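Local coordinates for xylosidase (PDB 6XN2), which probably hydrolyses beta-xylosidic links in xylan-derived oligosaccharides as a family 43 glycoside hydrolase, at residues 260-271 and 309-318. Residues are numbered along the deposited sequence; the frame is centred on the assembly and turned at random.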
loop_
_atom_site.group_PDB
_atom_site.type_symbol
_atom_site.label_atom_id
_atom_site.label_comp_id
_atom_site.label_asym_id
_atom_site.label_seq_id
_atom_site.Cartn_x
_atom_site.Cartn_y
_atom_site.Cartn_z
ATOM N N TRP A 260 2.726 4.539 1.758
ATOM C CA TRP A 260 1.597 5.384 1.386
ATOM C C TRP A 260 1.925 6.775 1.861
ATOM O O TRP A 260 2.502 6.939 2.934
ATOM C CB TRP A 260 0.286 4.887 2.008
ATOM C CG TRP A 260 -0.928 5.725 1.642
ATOM C CD1 TRP A 260 -1.394 6.829 2.307
ATOM C CD2 TRP A 260 -1.819 5.523 0.530
ATOM N NE1 TRP A 260 -2.515 7.321 1.678
ATOM C CE2 TRP A 260 -2.797 6.541 0.585
ATOM C CE3 TRP A 260 -1.892 4.576 -0.501
ATOM C CZ2 TRP A 260 -3.832 6.640 -0.350
ATOM C CZ3 TRP A 260 -2.912 4.678 -1.432
ATOM C CH2 TRP A 260 -3.874 5.701 -1.348
ATOM N N VAL A 261 1.582 7.780 1.060
ATOM C CA VAL A 261 1.826 9.157 1.466
ATOM C C VAL A 261 0.552 9.973 1.321
ATOM O O VAL A 261 -0.136 9.891 0.307
ATOM C CB VAL A 261 2.967 9.814 0.650
ATOM C CG1 VAL A 261 3.165 11.273 1.064
ATOM C CG2 VAL A 261 4.272 9.045 0.846
ATOM N N HIS A 262 0.222 10.742 2.351
ATOM C CA HIS A 262 -0.873 11.690 2.230
ATOM C C HIS A 262 -0.445 13.058 2.765
ATOM O O HIS A 262 0.501 13.173 3.559
ATOM C CB HIS A 262 -2.139 11.170 2.940
ATOM C CG HIS A 262 -2.102 11.281 4.434
ATOM N ND1 HIS A 262 -1.616 10.279 5.247
ATOM C CD2 HIS A 262 -2.526 12.266 5.262
ATOM C CE1 HIS A 262 -1.726 10.650 6.512
ATOM N NE2 HIS A 262 -2.271 11.853 6.548
ATOM N N GLN A 263 -1.140 14.087 2.326
ATOM C CA GLN A 263 -0.867 15.425 2.747
ATOM C C GLN A 263 -1.899 15.916 3.738
ATOM O O GLN A 263 -3.050 15.733 3.558
ATOM C CB GLN A 263 -0.850 16.377 1.554
ATOM C CG GLN A 263 0.374 16.299 0.694
ATOM C CD GLN A 263 0.381 17.318 -0.411
ATOM O OE1 GLN A 263 -0.233 17.143 -1.396
ATOM N NE2 GLN A 263 1.093 18.385 -0.215
ATOM N N HIS A 264 -1.429 16.580 4.767
ATOM C CA HIS A 264 -2.281 17.135 5.760
ATOM C C HIS A 264 -1.540 18.197 6.502
ATOM O O HIS A 264 -0.404 18.013 6.845
ATOM C CB HIS A 264 -2.715 16.068 6.733
ATOM C CG HIS A 264 -3.452 16.602 7.901
ATOM N ND1 HIS A 264 -4.743 17.040 7.812
ATOM C CD2 HIS A 264 -3.061 16.827 9.165
ATOM C CE1 HIS A 264 -5.133 17.472 8.985
ATOM N NE2 HIS A 264 -4.130 17.357 9.823
ATOM N N ALA A 265 -2.189 19.330 6.709
ATOM C CA ALA A 265 -1.630 20.424 7.450
ATOM C C ALA A 265 -0.248 20.861 7.039
ATOM O O ALA A 265 0.566 21.153 7.867
ATOM C CB ALA A 265 -1.657 20.114 8.927
ATOM N N GLY A 266 0.004 20.921 5.753
ATOM C CA GLY A 266 1.271 21.372 5.258
ATOM C C GLY A 266 2.433 20.445 5.427
ATOM O O GLY A 266 3.534 20.855 5.298
ATOM N N ARG A 267 2.143 19.202 5.752
ATOM C CA ARG A 267 3.222 18.220 5.917
ATOM C C ARG A 267 2.872 16.972 5.125
ATOM O O ARG A 267 1.721 16.784 4.784
ATOM C CB ARG A 267 3.374 17.876 7.392
ATOM C CG ARG A 267 4.298 18.824 8.131
ATOM C CD ARG A 267 5.354 18.057 8.880
ATOM N NE ARG A 267 6.389 19.021 9.165
ATOM C CZ ARG A 267 7.633 18.725 9.482
ATOM N NH1 ARG A 267 8.023 17.467 9.588
ATOM N NH2 ARG A 267 8.486 19.701 9.717
ATOM N N TYR A 268 3.899 16.217 4.784
ATOM C CA TYR A 268 3.725 14.931 4.124
ATOM C C TYR A 268 3.806 13.828 5.160
ATOM O O TYR A 268 4.705 13.829 5.997
ATOM C CB TYR A 268 4.781 14.726 3.039
ATOM C CG TYR A 268 4.646 15.708 1.897
ATOM C CD1 TYR A 268 5.278 16.942 1.939
ATOM C CD2 TYR A 268 3.872 15.402 0.782
ATOM C CE1 TYR A 268 5.144 17.852 0.896
ATOM C CE2 TYR A 268 3.739 16.301 -0.270
ATOM C CZ TYR A 268 4.379 17.523 -0.203
ATOM O OH TYR A 268 4.241 18.416 -1.245
ATOM N N TYR A 269 2.859 12.901 5.109
ATOM C CA TYR A 269 2.831 11.769 6.022
ATOM C C TYR A 269 3.161 10.499 5.259
ATOM O O TYR A 269 2.390 10.082 4.401
ATOM C CB TYR A 269 1.454 11.619 6.683
ATOM C CG TYR A 269 1.081 12.688 7.685
ATOM C CD1 TYR A 269 0.766 13.979 7.274
ATOM C CD2 TYR A 269 1.000 12.395 9.042
ATOM C CE1 TYR A 269 0.412 14.958 8.192
ATOM C CE2 TYR A 269 0.645 13.365 9.965
ATOM C CZ TYR A 269 0.353 14.643 9.537
ATOM O OH TYR A 269 0.001 15.612 10.451
ATOM N N LEU A 270 4.315 9.909 5.545
ATOM C CA LEU A 270 4.667 8.610 4.987
ATOM C C LEU A 270 4.269 7.527 5.972
ATOM O O LEU A 270 4.729 7.537 7.106
ATOM C CB LEU A 270 6.169 8.520 4.700
ATOM C CG LEU A 270 6.668 7.115 4.366
ATOM C CD1 LEU A 270 6.106 6.701 3.012
ATOM C CD2 LEU A 270 8.186 7.064 4.368
ATOM N N SER A 271 3.416 6.597 5.551
ATOM C CA SER A 271 3.054 5.473 6.408
ATOM C C SER A 271 3.349 4.163 5.680
ATOM O O SER A 271 3.402 4.127 4.449
ATOM C CB SER A 271 1.584 5.561 6.850
ATOM O OG SER A 271 0.700 5.810 5.762
ATOM N N HIS A 309 -2.238 -0.912 3.918
ATOM C CA HIS A 309 -3.237 0.102 4.096
ATOM C C HIS A 309 -3.176 1.309 3.205
ATOM O O HIS A 309 -2.300 1.445 2.428
ATOM C CB HIS A 309 -2.976 0.691 5.468
ATOM C CG HIS A 309 -1.873 1.701 5.469
ATOM N ND1 HIS A 309 -0.607 1.413 5.039
ATOM C CD2 HIS A 309 -1.881 3.022 5.732
ATOM C CE1 HIS A 309 0.133 2.496 5.104
ATOM N NE2 HIS A 309 -0.618 3.487 5.513
ATOM N N SER A 310 -4.205 2.127 3.278
ATOM C CA SER A 310 -4.130 3.453 2.698
ATOM C C SER A 310 -4.841 4.428 3.627
ATOM O O SER A 310 -5.582 4.019 4.523
ATOM C CB SER A 310 -4.719 3.480 1.286
ATOM O OG SER A 310 -6.090 3.142 1.271
ATOM N N ILE A 311 -4.589 5.712 3.419
ATOM C CA ILE A 311 -5.220 6.765 4.201
ATOM C C ILE A 311 -5.827 7.789 3.254
ATOM O O ILE A 311 -5.140 8.341 2.388
ATOM C CB ILE A 311 -4.217 7.444 5.145
ATOM C CG1 ILE A 311 -3.744 6.460 6.219
ATOM C CG2 ILE A 311 -4.829 8.700 5.759
ATOM C CD1 ILE A 311 -2.538 6.945 6.991
ATOM N N CYS A 312 -7.122 8.021 3.402
ATOM C CA CYS A 312 -7.816 8.851 2.396
ATOM C C CYS A 312 -8.889 9.730 3.027
ATOM O O CYS A 312 -9.588 9.269 3.894
ATOM C CB CYS A 312 -8.499 7.910 1.419
ATOM S SG CYS A 312 -9.398 8.738 0.095
ATOM N N LEU A 313 -8.979 10.965 2.568
ATOM C CA LEU A 313 -9.998 11.910 3.063
ATOM C C LEU A 313 -11.235 11.798 2.181
ATOM O O LEU A 313 -11.100 11.899 0.984
ATOM C CB LEU A 313 -9.414 13.317 2.999
ATOM C CG LEU A 313 -10.348 14.449 3.402
ATOM C CD1 LEU A 313 -10.832 14.263 4.819
ATOM C CD2 LEU A 313 -9.648 15.777 3.254
ATOM N N PHE A 314 -12.384 11.549 2.794
ATOM C CA PHE A 314 -13.663 11.461 2.095
ATOM C C PHE A 314 -14.652 12.388 2.795
ATOM O O PHE A 314 -15.092 12.101 3.906
ATOM C CB PHE A 314 -14.185 10.023 2.090
ATOM C CG PHE A 314 -15.301 9.775 1.109
ATOM C CD1 PHE A 314 -15.532 10.646 0.056
ATOM C CD2 PHE A 314 -16.111 8.659 1.237
ATOM C CE1 PHE A 314 -16.555 10.409 -0.852
ATOM C CE2 PHE A 314 -17.137 8.419 0.339
ATOM C CZ PHE A 314 -17.357 9.293 -0.707
ATOM N N GLN A 315 -14.974 13.505 2.179
ATOM C CA GLN A 315 -15.854 14.484 2.766
ATOM C C GLN A 315 -15.407 14.947 4.167
ATOM O O GLN A 315 -14.365 15.530 4.332
ATOM C CB GLN A 315 -17.329 14.053 2.697
ATOM C CG GLN A 315 -17.837 13.845 1.283
ATOM C CD GLN A 315 -19.325 13.575 1.154
ATOM O OE1 GLN A 315 -20.057 13.672 2.091
ATOM N NE2 GLN A 315 -19.751 13.246 -0.026
ATOM N N GLN A 316 -16.210 14.686 5.177
ATOM C CA GLN A 316 -15.906 15.135 6.531
ATOM C C GLN A 316 -14.995 14.237 7.350
ATOM O O GLN A 316 -14.817 14.457 8.528
ATOM C CB GLN A 316 -17.209 15.311 7.301
ATOM C CG GLN A 316 -18.082 16.405 6.710
ATOM C CD GLN A 316 -19.444 16.538 7.340
ATOM O OE1 GLN A 316 -20.392 15.937 6.917
ATOM N NE2 GLN A 316 -19.532 17.359 8.336
ATOM N N GLN A 317 -14.346 13.287 6.723
ATOM C CA GLN A 317 -13.625 12.284 7.507
ATOM C C GLN A 317 -12.399 11.702 6.805
ATOM O O GLN A 317 -12.474 11.319 5.637
ATOM C CB GLN A 317 -14.581 11.146 7.871
ATOM C CG GLN A 317 -13.974 10.075 8.748
ATOM C CD GLN A 317 -13.600 10.604 10.109
ATOM O OE1 GLN A 317 -14.439 11.156 10.822
ATOM N NE2 GLN A 317 -12.331 10.452 10.477
ATOM N N TRP A 318 -11.273 11.640 7.518
ATOM C CA TRP A 318 -10.143 10.818 7.078
ATOM C C TRP A 318 -10.414 9.374 7.453
ATOM O O TRP A 318 -10.931 9.093 8.535
ATOM C CB TRP A 318 -8.822 11.253 7.714
ATOM C CG TRP A 318 -8.206 12.481 7.158
ATOM C CD1 TRP A 318 -8.316 13.743 7.656
ATOM C CD2 TRP A 318 -7.338 12.571 6.021
ATOM N NE1 TRP A 318 -7.587 14.616 6.893
ATOM C CE2 TRP A 318 -6.975 13.923 5.882
ATOM C CE3 TRP A 318 -6.836 11.640 5.104
ATOM C CZ2 TRP A 318 -6.139 14.374 4.860
ATOM C CZ3 TRP A 318 -6.007 12.090 4.087
ATOM C CH2 TRP A 318 -5.664 13.441 3.978
#
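Trp260 NE1 donates to Ile311 O, at 2.9 Å. The oxygen accepts on a lone pair in its carbonyl plane. The bond is bent, 130° at the hydrogen, and the oxygen is tilted out of the indole plane. Trp260 CG is anti to the backbone N (chi1 -179°), which swings the indole across to 309-318. Ser310 CB then sits over the six-membered ring, 3.3 Å from its centroid, in a CH-pi contact. Ser310 OG is hydrogen-bonded to Pro51 O and Ala53 N of strand 47-56.

The second polar link joins Ser271 OG and His309 NE2, 2.7 Å apart. The hydroxyl lies at the edge of the imidazole, and either group could be the donor. GH43 enzymes fold as a five-bladed beta-propeller. Here the hairpin 257-273 meets the three-stranded sheet begun by 310-314, so two neighbouring blades pack side by side. Strands 260-264 and 310-314 run roughly parallel.

Farther along strand 260-264, Ile311 CG2 covers one face of the His262 ring, 3.8 Å from its centroid. Tyr269 CB covers the opposite face. His262 NE2 is hydrogen-bonded to His344 NE2. Trp318 CH2 approaches His262 CD2 at 3.6 Å, with the ring planes at 50°. The Trp318 indole also nears His264, whose ND1 is hydrogen-bonded to a PEG molecule, probably from the crystallisation liquor. His344 stacks on His264 and completes this aromatic cluster.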